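Local coordinates for DUF5751 domain-containing protein (Sulfolobus tokodaii, PDB 2RBG) that is of unknown function but folds as a five-stranded parallel sheet packed between helices, in an assembly of two copies, at residues K34-N39 with I61-E66; N5-I10 with S85-L90; V12-F17 with T42-Q47; V92-E97 with D120-L125. One frame throughout, in Å; residues are numbered along the deposited sequence.

Contact 1 of 4, residues K34-N39 with I61-E66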
# COMPACT_ATOMS: atom_id res chain seq x y z
N LYS A 34 -15.25 10.85 11.69
CA LYS A 34 -16.22 9.99 12.33
C LYS A 34 -17.32 9.68 11.32
O LYS A 34 -18.32 9.05 11.65
CB LYS A 34 -16.82 10.68 13.56
CG LYS A 34 -15.79 11.36 14.46
CD LYS A 34 -14.69 10.39 14.89
CE LYS A 34 -13.60 11.10 15.68
NZ LYS A 34 -12.46 10.20 16.02
N LYS A 35 -17.10 10.13 10.08
CA LYS A 35 -18.07 9.94 9.00
C LYS A 35 -17.40 9.57 7.68
O LYS A 35 -16.27 9.99 7.41
CB LYS A 35 -18.87 11.22 8.77
CG LYS A 35 -19.69 11.71 9.95
CD LYS A 35 -20.30 13.07 9.62
CE LYS A 35 -21.25 13.54 10.72
NZ LYS A 35 -22.44 12.67 10.84
N THR A 36 -18.10 8.81 6.87
CA THR A 36 -17.59 8.43 5.56
C THR A 36 -18.77 8.11 4.65
O THR A 36 -19.78 7.58 5.10
CB THR A 36 -16.65 7.20 5.62
OG1 THR A 36 -16.14 6.93 4.30
CG2 THR A 36 -17.38 5.97 6.13
N THR A 37 -18.64 8.48 3.39
CA THR A 37 -19.69 8.18 2.42
C THR A 37 -19.03 7.14 1.52
O THR A 37 -18.09 7.43 0.78
CB THR A 37 -20.12 9.45 1.63
OG1 THR A 37 -21.08 9.09 0.64
CG2 THR A 37 -18.93 10.13 0.98
N ILE A 38 -19.53 5.91 1.63
CA ILE A 38 -18.99 4.77 0.90
C ILE A 38 -19.71 4.50 -0.42
O ILE A 38 -20.93 4.35 -0.46
CB ILE A 38 -19.07 3.51 1.77
CG1 ILE A 38 -18.42 3.79 3.13
CG2 ILE A 38 -18.39 2.34 1.08
CD1 ILE A 38 -18.60 2.69 4.14
N ASN A 39 -18.92 4.43 -1.49
CA ASN A 39 -19.45 4.19 -2.83
C ASN A 39 -18.89 2.89 -3.36
O ASN A 39 -17.68 2.76 -3.58
CB ASN A 39 -19.09 5.35 -3.74
CG ASN A 39 -19.80 6.63 -3.35
OD1 ASN A 39 -20.93 6.88 -3.78
ND2 ASN A 39 -19.16 7.42 -2.51
N ILE A 61 -19.84 0.58 14.81
CA ILE A 61 -21.11 1.25 15.04
C ILE A 61 -20.97 2.75 15.31
O ILE A 61 -21.86 3.53 14.98
CB ILE A 61 -21.86 0.59 16.23
CG1 ILE A 61 -23.28 1.14 16.35
CG2 ILE A 61 -21.08 0.81 17.52
CD1 ILE A 61 -24.21 0.66 15.26
N ASP A 62 -19.85 3.16 15.91
CA ASP A 62 -19.63 4.57 16.21
C ASP A 62 -19.42 5.43 14.97
O ASP A 62 -19.68 6.63 14.99
CB ASP A 62 -18.42 4.76 17.14
CG ASP A 62 -18.66 4.20 18.53
OD1 ASP A 62 -19.82 3.85 18.85
OD2 ASP A 62 -17.69 4.12 19.31
N ILE A 63 -18.94 4.81 13.89
CA ILE A 63 -18.69 5.54 12.65
C ILE A 63 -19.98 5.77 11.88
O ILE A 63 -20.75 4.84 11.65
CB ILE A 63 -17.70 4.78 11.74
CG1 ILE A 63 -16.36 4.59 12.44
CG2 ILE A 63 -17.51 5.54 10.43
CD1 ILE A 63 -15.67 5.90 12.82
N GLY A 64 -20.22 7.02 11.48
CA GLY A 64 -21.41 7.31 10.71
C GLY A 64 -21.08 7.09 9.26
O GLY A 64 -20.01 7.49 8.80
N TYR A 65 -21.97 6.45 8.51
CA TYR A 65 -21.68 6.20 7.11
C TYR A 65 -22.92 6.18 6.25
O TYR A 65 -24.04 6.00 6.75
CB TYR A 65 -20.94 4.86 6.96
CG TYR A 65 -21.85 3.66 7.08
CD1 TYR A 65 -22.62 3.24 5.98
CD2 TYR A 65 -22.01 2.99 8.28
CE1 TYR A 65 -23.51 2.18 6.10
CE2 TYR A 65 -22.90 1.92 8.41
CZ TYR A 65 -23.65 1.53 7.31
OH TYR A 65 -24.54 0.48 7.42
N GLU A 66 -22.71 6.39 4.96
CA GLU A 66 -23.77 6.34 3.97
C GLU A 66 -23.23 5.32 2.99
O GLU A 66 -22.03 5.26 2.75
CB GLU A 66 -23.95 7.69 3.27
CG GLU A 66 -24.56 8.77 4.14
CD GLU A 66 -24.94 10.00 3.34
OE1 GLU A 66 -24.05 10.58 2.67
OE2 GLU A 66 -26.13 10.39 3.37

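Contact 2 of 4, residues N5-I10 with S85-L90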
# COMPACT_ATOMS: atom_id res chain seq x y z
N ASN A 5 -15.45 14.15 6.61
CA ASN A 5 -16.26 13.21 5.83
C ASN A 5 -15.41 12.61 4.71
O ASN A 5 -15.16 13.25 3.69
CB ASN A 5 -17.50 13.91 5.25
CG ASN A 5 -18.45 12.94 4.57
OD1 ASN A 5 -18.59 11.79 4.99
ND2 ASN A 5 -19.14 13.41 3.54
N ILE A 6 -14.98 11.37 4.93
CA ILE A 6 -14.14 10.66 3.99
C ILE A 6 -14.90 10.04 2.82
O ILE A 6 -15.90 9.35 3.02
CB ILE A 6 -13.38 9.52 4.71
CG1 ILE A 6 -12.61 10.08 5.92
CG2 ILE A 6 -12.44 8.81 3.75
CD1 ILE A 6 -11.55 11.09 5.55
N LEU A 7 -14.43 10.31 1.60
CA LEU A 7 -15.04 9.71 0.42
C LEU A 7 -14.35 8.36 0.25
O LEU A 7 -13.14 8.31 0.04
CB LEU A 7 -14.79 10.55 -0.83
CG LEU A 7 -15.25 9.90 -2.14
CD1 LEU A 7 -16.77 9.73 -2.13
CD2 LEU A 7 -14.82 10.75 -3.33
N THR A 8 -15.11 7.28 0.37
CA THR A 8 -14.56 5.94 0.23
C THR A 8 -15.08 5.30 -1.05
O THR A 8 -16.28 5.22 -1.27
CB THR A 8 -14.93 5.05 1.43
OG1 THR A 8 -14.27 5.54 2.61
CG2 THR A 8 -14.49 3.61 1.19
N LEU A 9 -14.15 4.88 -1.91
CA LEU A 9 -14.50 4.24 -3.16
C LEU A 9 -13.96 2.82 -3.14
O LEU A 9 -12.81 2.59 -2.79
CB LEU A 9 -13.87 5.00 -4.34
CG LEU A 9 -14.10 6.51 -4.38
CD1 LEU A 9 -13.43 7.09 -5.63
CD2 LEU A 9 -15.59 6.81 -4.39
N ILE A 10 -14.80 1.87 -3.52
CA ILE A 10 -14.38 0.48 -3.55
C ILE A 10 -15.01 -0.31 -4.68
O ILE A 10 -16.20 -0.18 -4.97
CB ILE A 10 -14.69 -0.25 -2.21
CG1 ILE A 10 -14.32 -1.73 -2.32
CG2 ILE A 10 -16.18 -0.09 -1.86
CD1 ILE A 10 -14.33 -2.48 -0.98
N SER A 85 -21.62 16.50 -2.79
CA SER A 85 -21.16 15.83 -1.58
C SER A 85 -19.99 16.54 -0.92
O SER A 85 -18.98 16.83 -1.56
CB SER A 85 -20.75 14.39 -1.92
OG SER A 85 -20.39 13.67 -0.76
N GLU A 86 -20.14 16.83 0.37
CA GLU A 86 -19.09 17.50 1.12
C GLU A 86 -18.14 16.48 1.71
O GLU A 86 -18.38 15.94 2.79
CB GLU A 86 -19.71 18.36 2.23
CG GLU A 86 -18.70 18.90 3.24
CD GLU A 86 -17.49 19.54 2.59
OE1 GLU A 86 -17.68 20.41 1.72
OE2 GLU A 86 -16.35 19.18 2.97
N VAL A 87 -17.06 16.20 0.98
CA VAL A 87 -16.04 15.25 1.42
C VAL A 87 -14.69 15.96 1.47
O VAL A 87 -14.46 16.90 0.71
CB VAL A 87 -15.96 14.05 0.46
CG1 VAL A 87 -17.24 13.24 0.53
CG2 VAL A 87 -15.72 14.54 -0.96
N ASP A 88 -13.80 15.51 2.35
CA ASP A 88 -12.49 16.14 2.48
C ASP A 88 -11.30 15.19 2.46
O ASP A 88 -10.15 15.63 2.42
CB ASP A 88 -12.43 16.97 3.77
CG ASP A 88 -12.99 16.23 4.97
OD1 ASP A 88 -12.94 14.98 4.98
OD2 ASP A 88 -13.45 16.90 5.90
N GLY A 89 -11.57 13.89 2.52
CA GLY A 89 -10.50 12.90 2.48
C GLY A 89 -10.89 11.83 1.49
O GLY A 89 -12.07 11.69 1.18
N LEU A 90 -9.92 11.05 1.02
CA LEU A 90 -10.20 10.01 0.04
C LEU A 90 -9.56 8.66 0.36
O LEU A 90 -8.38 8.59 0.71
CB LEU A 90 -9.73 10.46 -1.34
CG LEU A 90 -9.85 9.46 -2.49
CD1 LEU A 90 -11.31 9.18 -2.79
CD2 LEU A 90 -9.15 10.01 -3.73
O HOH W 1 -21.75 12.96 1.93

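Contact 3 of 4, residues V12-F17 with T42-Q47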
# COMPACT_ATOMS: atom_id res chain seq x y z
N VAL A 12 -14.54 -4.33 -5.78
CA VAL A 12 -13.93 -5.64 -5.60
C VAL A 12 -14.95 -6.72 -5.92
O VAL A 12 -16.15 -6.45 -6.02
CB VAL A 12 -13.46 -5.86 -4.14
CG1 VAL A 12 -12.35 -4.88 -3.79
CG2 VAL A 12 -14.63 -5.72 -3.18
N ASN A 13 -14.47 -7.95 -6.08
CA ASN A 13 -15.34 -9.08 -6.35
C ASN A 13 -16.09 -9.35 -5.05
O ASN A 13 -15.62 -8.99 -3.97
CB ASN A 13 -14.51 -10.31 -6.74
CG ASN A 13 -13.79 -10.12 -8.07
OD1 ASN A 13 -14.42 -9.90 -9.10
ND2 ASN A 13 -12.46 -10.21 -8.04
N ASN A 14 -17.26 -9.98 -5.14
CA ASN A 14 -18.07 -10.26 -3.96
C ASN A 14 -17.36 -10.98 -2.82
O ASN A 14 -17.62 -10.71 -1.65
CB ASN A 14 -19.31 -11.07 -4.34
CG ASN A 14 -20.16 -10.38 -5.39
OD1 ASN A 14 -20.23 -9.15 -5.43
ND2 ASN A 14 -20.82 -11.16 -6.22
N ASP A 15 -16.46 -11.90 -3.15
CA ASP A 15 -15.75 -12.65 -2.12
C ASP A 15 -14.77 -11.80 -1.31
O ASP A 15 -14.27 -12.25 -0.29
CB ASP A 15 -14.99 -13.83 -2.76
CG ASP A 15 -13.74 -13.39 -3.49
OD1 ASP A 15 -13.78 -12.35 -4.19
OD2 ASP A 15 -12.71 -14.08 -3.37
N ASN A 16 -14.52 -10.58 -1.77
CA ASN A 16 -13.59 -9.69 -1.08
C ASN A 16 -14.22 -8.62 -0.18
O ASN A 16 -13.51 -7.94 0.55
CB ASN A 16 -12.68 -8.98 -2.09
CG ASN A 16 -11.47 -9.82 -2.48
OD1 ASN A 16 -10.82 -10.42 -1.63
ND2 ASN A 16 -11.17 -9.84 -3.77
N PHE A 17 -15.54 -8.49 -0.22
CA PHE A 17 -16.20 -7.46 0.60
C PHE A 17 -15.91 -7.52 2.09
O PHE A 17 -15.56 -6.51 2.70
CB PHE A 17 -17.72 -7.48 0.38
CG PHE A 17 -18.15 -6.84 -0.91
CD1 PHE A 17 -17.72 -5.56 -1.25
CD2 PHE A 17 -18.98 -7.53 -1.80
CE1 PHE A 17 -18.12 -4.96 -2.44
CE2 PHE A 17 -19.38 -6.94 -3.00
CZ PHE A 17 -18.95 -5.66 -3.32
N THR A 42 -20.46 -2.25 -7.88
CA THR A 42 -20.71 -3.68 -7.93
C THR A 42 -22.06 -3.97 -8.57
O THR A 42 -22.87 -3.06 -8.77
CB THR A 42 -20.72 -4.25 -6.49
OG1 THR A 42 -20.99 -5.65 -6.51
CG2 THR A 42 -21.79 -3.55 -5.66
N GLU A 43 -22.31 -5.23 -8.89
CA GLU A 43 -23.58 -5.64 -9.48
C GLU A 43 -24.47 -6.27 -8.41
O GLU A 43 -25.62 -6.62 -8.66
CB GLU A 43 -23.34 -6.65 -10.61
CG GLU A 43 -22.49 -6.11 -11.76
CD GLU A 43 -23.08 -4.86 -12.39
OE1 GLU A 43 -24.28 -4.88 -12.74
OE2 GLU A 43 -22.35 -3.86 -12.54
N ILE A 44 -23.92 -6.40 -7.20
CA ILE A 44 -24.63 -6.99 -6.08
C ILE A 44 -25.69 -6.02 -5.53
O ILE A 44 -25.58 -4.81 -5.70
CB ILE A 44 -23.63 -7.37 -4.96
CG1 ILE A 44 -24.11 -8.61 -4.22
CG2 ILE A 44 -23.44 -6.20 -4.00
CD1 ILE A 44 -23.09 -9.16 -3.24
N GLN A 45 -26.72 -6.57 -4.88
CA GLN A 45 -27.79 -5.74 -4.31
C GLN A 45 -27.45 -5.27 -2.90
O GLN A 45 -26.70 -5.92 -2.17
CB GLN A 45 -29.11 -6.51 -4.29
CG GLN A 45 -29.74 -6.71 -5.66
CD GLN A 45 -30.19 -5.40 -6.28
OE1 GLN A 45 -31.01 -4.68 -5.71
NE2 GLN A 45 -29.66 -5.09 -7.46
N TYR A 46 -28.04 -4.14 -2.51
CA TYR A 46 -27.81 -3.54 -1.20
C TYR A 46 -27.92 -4.53 -0.05
O TYR A 46 -26.99 -4.70 0.73
CB TYR A 46 -28.80 -2.40 -0.97
CG TYR A 46 -28.45 -1.52 0.21
CD1 TYR A 46 -27.51 -0.50 0.08
CD2 TYR A 46 -29.04 -1.71 1.46
CE1 TYR A 46 -27.16 0.31 1.17
CE2 TYR A 46 -28.70 -0.92 2.55
CZ TYR A 46 -27.76 0.09 2.40
OH TYR A 46 -27.40 0.88 3.47
N GLN A 47 -29.08 -5.18 0.06
CA GLN A 47 -29.31 -6.14 1.14
C GLN A 47 -28.30 -7.27 1.22
O GLN A 47 -27.93 -7.69 2.31
CB GLN A 47 -30.73 -6.71 1.04
CG GLN A 47 -31.82 -5.68 1.31
CD GLN A 47 -31.56 -4.89 2.58
OE1 GLN A 47 -31.31 -5.45 3.64
NE2 GLN A 47 -31.62 -3.56 2.46
O HOH W 2 -18.81 -7.17 -6.73

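Contact 4 of 4, residues V92-E97 with D120-L125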
# COMPACT_ATOMS: atom_id res chain seq x y z
N VAL A 92 -9.32 4.69 -1.36
CA VAL A 92 -9.56 3.92 -2.58
C VAL A 92 -9.21 2.45 -2.42
O VAL A 92 -8.11 2.12 -1.95
CB VAL A 92 -8.74 4.50 -3.76
CG1 VAL A 92 -8.91 3.63 -4.99
CG2 VAL A 92 -9.19 5.93 -4.05
N TYR A 93 -10.12 1.57 -2.82
CA TYR A 93 -9.90 0.13 -2.72
C TYR A 93 -10.37 -0.64 -3.95
O TYR A 93 -11.43 -0.35 -4.51
CB TYR A 93 -10.66 -0.45 -1.52
CG TYR A 93 -10.39 0.25 -0.22
CD1 TYR A 93 -9.35 -0.17 0.62
CD2 TYR A 93 -11.16 1.34 0.17
CE1 TYR A 93 -9.10 0.49 1.82
CE2 TYR A 93 -10.91 2.00 1.36
CZ TYR A 93 -9.88 1.58 2.18
OH TYR A 93 -9.65 2.24 3.36
N CYS A 94 -9.58 -1.63 -4.35
CA CYS A 94 -9.93 -2.47 -5.49
C CYS A 94 -9.08 -3.73 -5.47
O CYS A 94 -8.12 -3.82 -4.70
CB CYS A 94 -9.68 -1.73 -6.82
SG CYS A 94 -7.95 -1.74 -7.40
N ASP A 95 -9.47 -4.71 -6.28
CA ASP A 95 -8.68 -5.92 -6.42
C ASP A 95 -8.21 -5.92 -7.87
O ASP A 95 -8.61 -5.05 -8.65
CB ASP A 95 -9.47 -7.20 -6.08
CG ASP A 95 -10.89 -7.19 -6.63
OD1 ASP A 95 -11.17 -6.48 -7.60
OD2 ASP A 95 -11.72 -7.94 -6.07
N ASP A 96 -7.34 -6.86 -8.25
CA ASP A 96 -6.83 -6.89 -9.61
C ASP A 96 -7.88 -6.86 -10.71
O ASP A 96 -7.71 -6.18 -11.72
CB ASP A 96 -5.93 -8.12 -9.81
CG ASP A 96 -4.61 -8.00 -9.09
OD1 ASP A 96 -3.97 -6.93 -9.21
OD2 ASP A 96 -4.22 -8.97 -8.42
N GLU A 97 -8.96 -7.60 -10.52
CA GLU A 97 -10.03 -7.66 -11.51
C GLU A 97 -10.71 -6.32 -11.75
O GLU A 97 -11.33 -6.11 -12.80
CB GLU A 97 -11.09 -8.68 -11.07
CG GLU A 97 -10.63 -10.13 -11.11
CD GLU A 97 -9.41 -10.39 -10.25
OE1 GLU A 97 -9.44 -10.02 -9.05
OE2 GLU A 97 -8.42 -10.96 -10.76
N ASP A 120 -4.60 4.12 -0.49
CA ASP A 120 -4.99 3.56 -1.77
C ASP A 120 -4.55 2.11 -1.79
O ASP A 120 -3.37 1.82 -1.97
CB ASP A 120 -4.32 4.33 -2.92
CG ASP A 120 -4.79 3.86 -4.29
OD1 ASP A 120 -4.78 2.64 -4.55
OD2 ASP A 120 -5.17 4.72 -5.11
N PHE A 121 -5.48 1.19 -1.54
CA PHE A 121 -5.15 -0.22 -1.60
C PHE A 121 -5.73 -0.63 -2.94
O PHE A 121 -6.80 -1.23 -3.02
CB PHE A 121 -5.85 -1.01 -0.48
CG PHE A 121 -5.35 -2.42 -0.34
CD1 PHE A 121 -4.21 -2.69 0.40
CD2 PHE A 121 -6.00 -3.46 -0.98
CE1 PHE A 121 -3.72 -3.99 0.50
CE2 PHE A 121 -5.51 -4.77 -0.89
CZ PHE A 121 -4.37 -5.03 -0.15
N CYS A 122 -5.01 -0.27 -4.00
CA CYS A 122 -5.50 -0.57 -5.34
C CYS A 122 -4.45 -0.42 -6.44
O CYS A 122 -3.96 -1.41 -6.97
CB CYS A 122 -6.69 0.35 -5.64
SG CYS A 122 -7.37 0.20 -7.32
N ARG A 123 -4.11 0.82 -6.76
CA ARG A 123 -3.15 1.08 -7.83
C ARG A 123 -1.75 0.49 -7.70
O ARG A 123 -1.13 0.17 -8.72
CB ARG A 123 -3.08 2.59 -8.08
CG ARG A 123 -4.36 3.13 -8.72
CD ARG A 123 -4.32 4.63 -8.94
NE ARG A 123 -4.28 5.36 -7.68
CZ ARG A 123 -4.21 6.68 -7.58
NH1 ARG A 123 -4.18 7.43 -8.68
NH2 ARG A 123 -4.18 7.26 -6.39
N LYS A 124 -1.25 0.33 -6.48
CA LYS A 124 0.08 -0.25 -6.30
C LYS A 124 0.06 -1.78 -6.27
O LYS A 124 1.11 -2.41 -6.14
CB LYS A 124 0.75 0.28 -5.02
CG LYS A 124 1.30 1.71 -5.12
CD LYS A 124 2.01 2.11 -3.83
CE LYS A 124 2.62 3.51 -3.92
NZ LYS A 124 3.38 3.87 -2.67
N LEU A 125 -1.12 -2.39 -6.37
CA LEU A 125 -1.22 -3.84 -6.36
C LEU A 125 -0.63 -4.41 -7.65
O LEU A 125 -0.88 -3.89 -8.73
CB LEU A 125 -2.67 -4.29 -6.24
CG LEU A 125 -3.36 -4.10 -4.89
CD1 LEU A 125 -4.84 -4.40 -5.04
CD2 LEU A 125 -2.73 -5.03 -3.85

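Contact 1 of 4, residues K34-N39 with I61-E66
The phenol ring of Tyr65 stands off from residues 34-39, and Ile38 alone among them nears it, its CD1 approaching obliquely. The touching is done by the root of the side chain: Tyr65 CB lies 3.8 Å from Thr36 CG2 and 4.3 Å from Ile38 CD1. With CG lodged between backbone N and carbonyl carbon (chi1 77°), the tyrosine carries its ring away from strand 35-39. The other flat group, the Glu66 carboxylate, brings OE1 to 3.9 Å from Thr37 OG1, a loose approach on the face shared with Lys35. Between these side chains runs a parallel strand pair, joined by a beta-alpha-beta crossover through helices 46-52 and 54-59, and it forms one margin of a Rossmann-like sheet of order 3-2-1-4-5. The backbone bonds alternate strand by strand: Gly64 N donates to Lys34 O (2.8 Å), Thr36 N to Gly64 O, Glu66 N to Thr36 O and Ile38 N to Glu66 O. Lys35 CA also sets its hydrogen toward Gly64 O at 3.1 Å. With OG1 anti to its N (chi1 -178°), Thr36 directs the hydroxyl to strand 6-11, where it bonds to Ile6 O and Thr8 OG1. Helix 17-31 covers the face that carries Thr36, with Val28 and Phe25 on Ile63, Val28 on Thr36 and Phe21 on Ile38.

Contact 2 of 4, residues N5-I10 with S85-L90
Asn5 and Asp88 grip each other at the start of the two strands that meet in the middle of this Rossmann-like parallel sheet, 6-11 and 89-94. The polar contacts come first. Asn5 N points at Asp88 OD1 (3.1 Å), reaching it on the syn side but 32° out of the carboxylate plane, while its bond to OD2 is weak; OD2 is taken by the backbone N of Lys4. In return Asp88 N donates to Asn5 O at 3.0 Å. The side-chain amide of Asn5, swung out opposite its backbone N (chi1 -173°), gives ND2 to Glu86 O at 2.7 Å, nearly in its own plane yet from above the carbonyl plane of Glu86; a water also links ND2 to Ser85 OG. A lysine in place of Asp88 would probably leave the backbone N of Lys4 and of Asn5 without their common carboxylate and free this end of the strand to shift. Further along, Leu7 N bonds to Gly89 O (2.8 Å). The apolar contacts are made by Leu7, Leu9, Val87 and Leu90. Leu7 CD2 lies 3.9 Å from Leu90 CD1, the two side chains running side by side. Leu9 crosses Leu90, its CD1 touching the same CD1 methyl, and Val87 CG1 rests on Leu7 CB. Gly89 is buried, its N lacks a partner, and Ile6 CD1 sits 3.7 Å from Gly89 CA, where a beta carbon would clash.

Contact 3 of 4, residues V12-F17 with T42-Q47
Phe17, Thr42 and Ile44 make the buried part of this contact. The ring of Phe17 points its CZ corner at the threonine, whose CB lies in the ring plane at the edge, 3.9 Å from Phe17 CZ, and whose OG1 is 3.8 Å from the same carbon. Ile44 approaches the ring obliquely, CG2 at 4.2 Å from Phe17 CE2, and Asn13 O lies over one ring face, offset toward the rim. The outer part leans on water. Asn14, exposed to solvent, slides past Ile44 in the opposite sense, OD1 3.6 Å from Ile44 CD1, and no direct hydrogen bond joins the two segments. A water bridges them instead: it donates to Val12 O and to Asn14 OD1 and accepts from Thr42 OG1, 2.7 Å away. Placed anti to the threonine's backbone N (chi1 179°), that hydroxyl faces the Phe17 edge, the water and Ile44 N together, and Thr42 OG1 accepts from Ile44 N (3.1 Å, 170°), an ST turn just ahead of helix 46-52. Both segments follow neighbouring parallel strands, 6-11 and 35-41, where their loops lead into helices 17-31 and 46-52; Leu49 and Leu52 of the latter pack on Phe17 and Ile44 alike.

Contact 4 of 4, residues V92-E97 with D120-L125
Cys94 and Cys122 are joined by a disulfide, SG to SG 2.0 Å, whose torsion of 90° is the relaxed value. Cys94 SG reaches its partner from between backbone N and carbonyl carbon (chi1 81°), whereas Cys122 SG stands opposite its N. Val92 CG1 packs on Cys122 CB at 4.0 Å, and Met102 of helix 99-107 covers both. On the other face Tyr93 CD1 meets Phe121 CB at 3.8 Å, the side chains crossing at about a right angle; the Phe121 ring goes on to Tyr20 and, by a cation-pi contact, Lys23. Leu125 CD1 comes to 3.3 Å from Cys94 O. Between the faces run backbone bonds, Phe121 N to Val92 O and Cys94 N to Phe121 O. At the polar edge the buried carboxylate of Asp120, side by side with Val92, is held by Arg123, which is itself exposed: OD1 takes Arg123 N on its syn side at 2.9 Å, an Asx motif, and OD2 takes Arg123 NE at 2.8 Å from above the carboxylate plane in a salt bridge. Were Asp120 an alanine, the Arg123 guanidinium would probably lose this charge partner and its backbone N the acceptor at the start of the Cys122-Leu125 turn. Asp96 pairs with Lys84, and Lys124 with Glu74, both of the second subunit. The whole is a parallel strand pair at the margin of a Rossmann-like sheet, cross-linked just where the strands end.

Contacts 1, 2 and 4 are three of the four strand pairings of one sheet; the fourth, 35-41 with 6-11, is where contacts 1 and 2 meet. There, with the two centres 10 Å apart, Asn39 N lies 2.8 Å from Thr8 O. Contacts 2 and 4 share strand 89-94, their centres 17 Å apart, and Leu9 O is 2.9 Å from Tyr93 N. Contacts 1 and 4 do not touch, their nearest atoms being about 7 Å apart. Contact 3, nested within the chain loop closed by contact 2, lies among the loops past the strand ends and meets contact 4 where Asp95 OD2 is 2.7 Å from Asn13 N, probably a hydrogen bond.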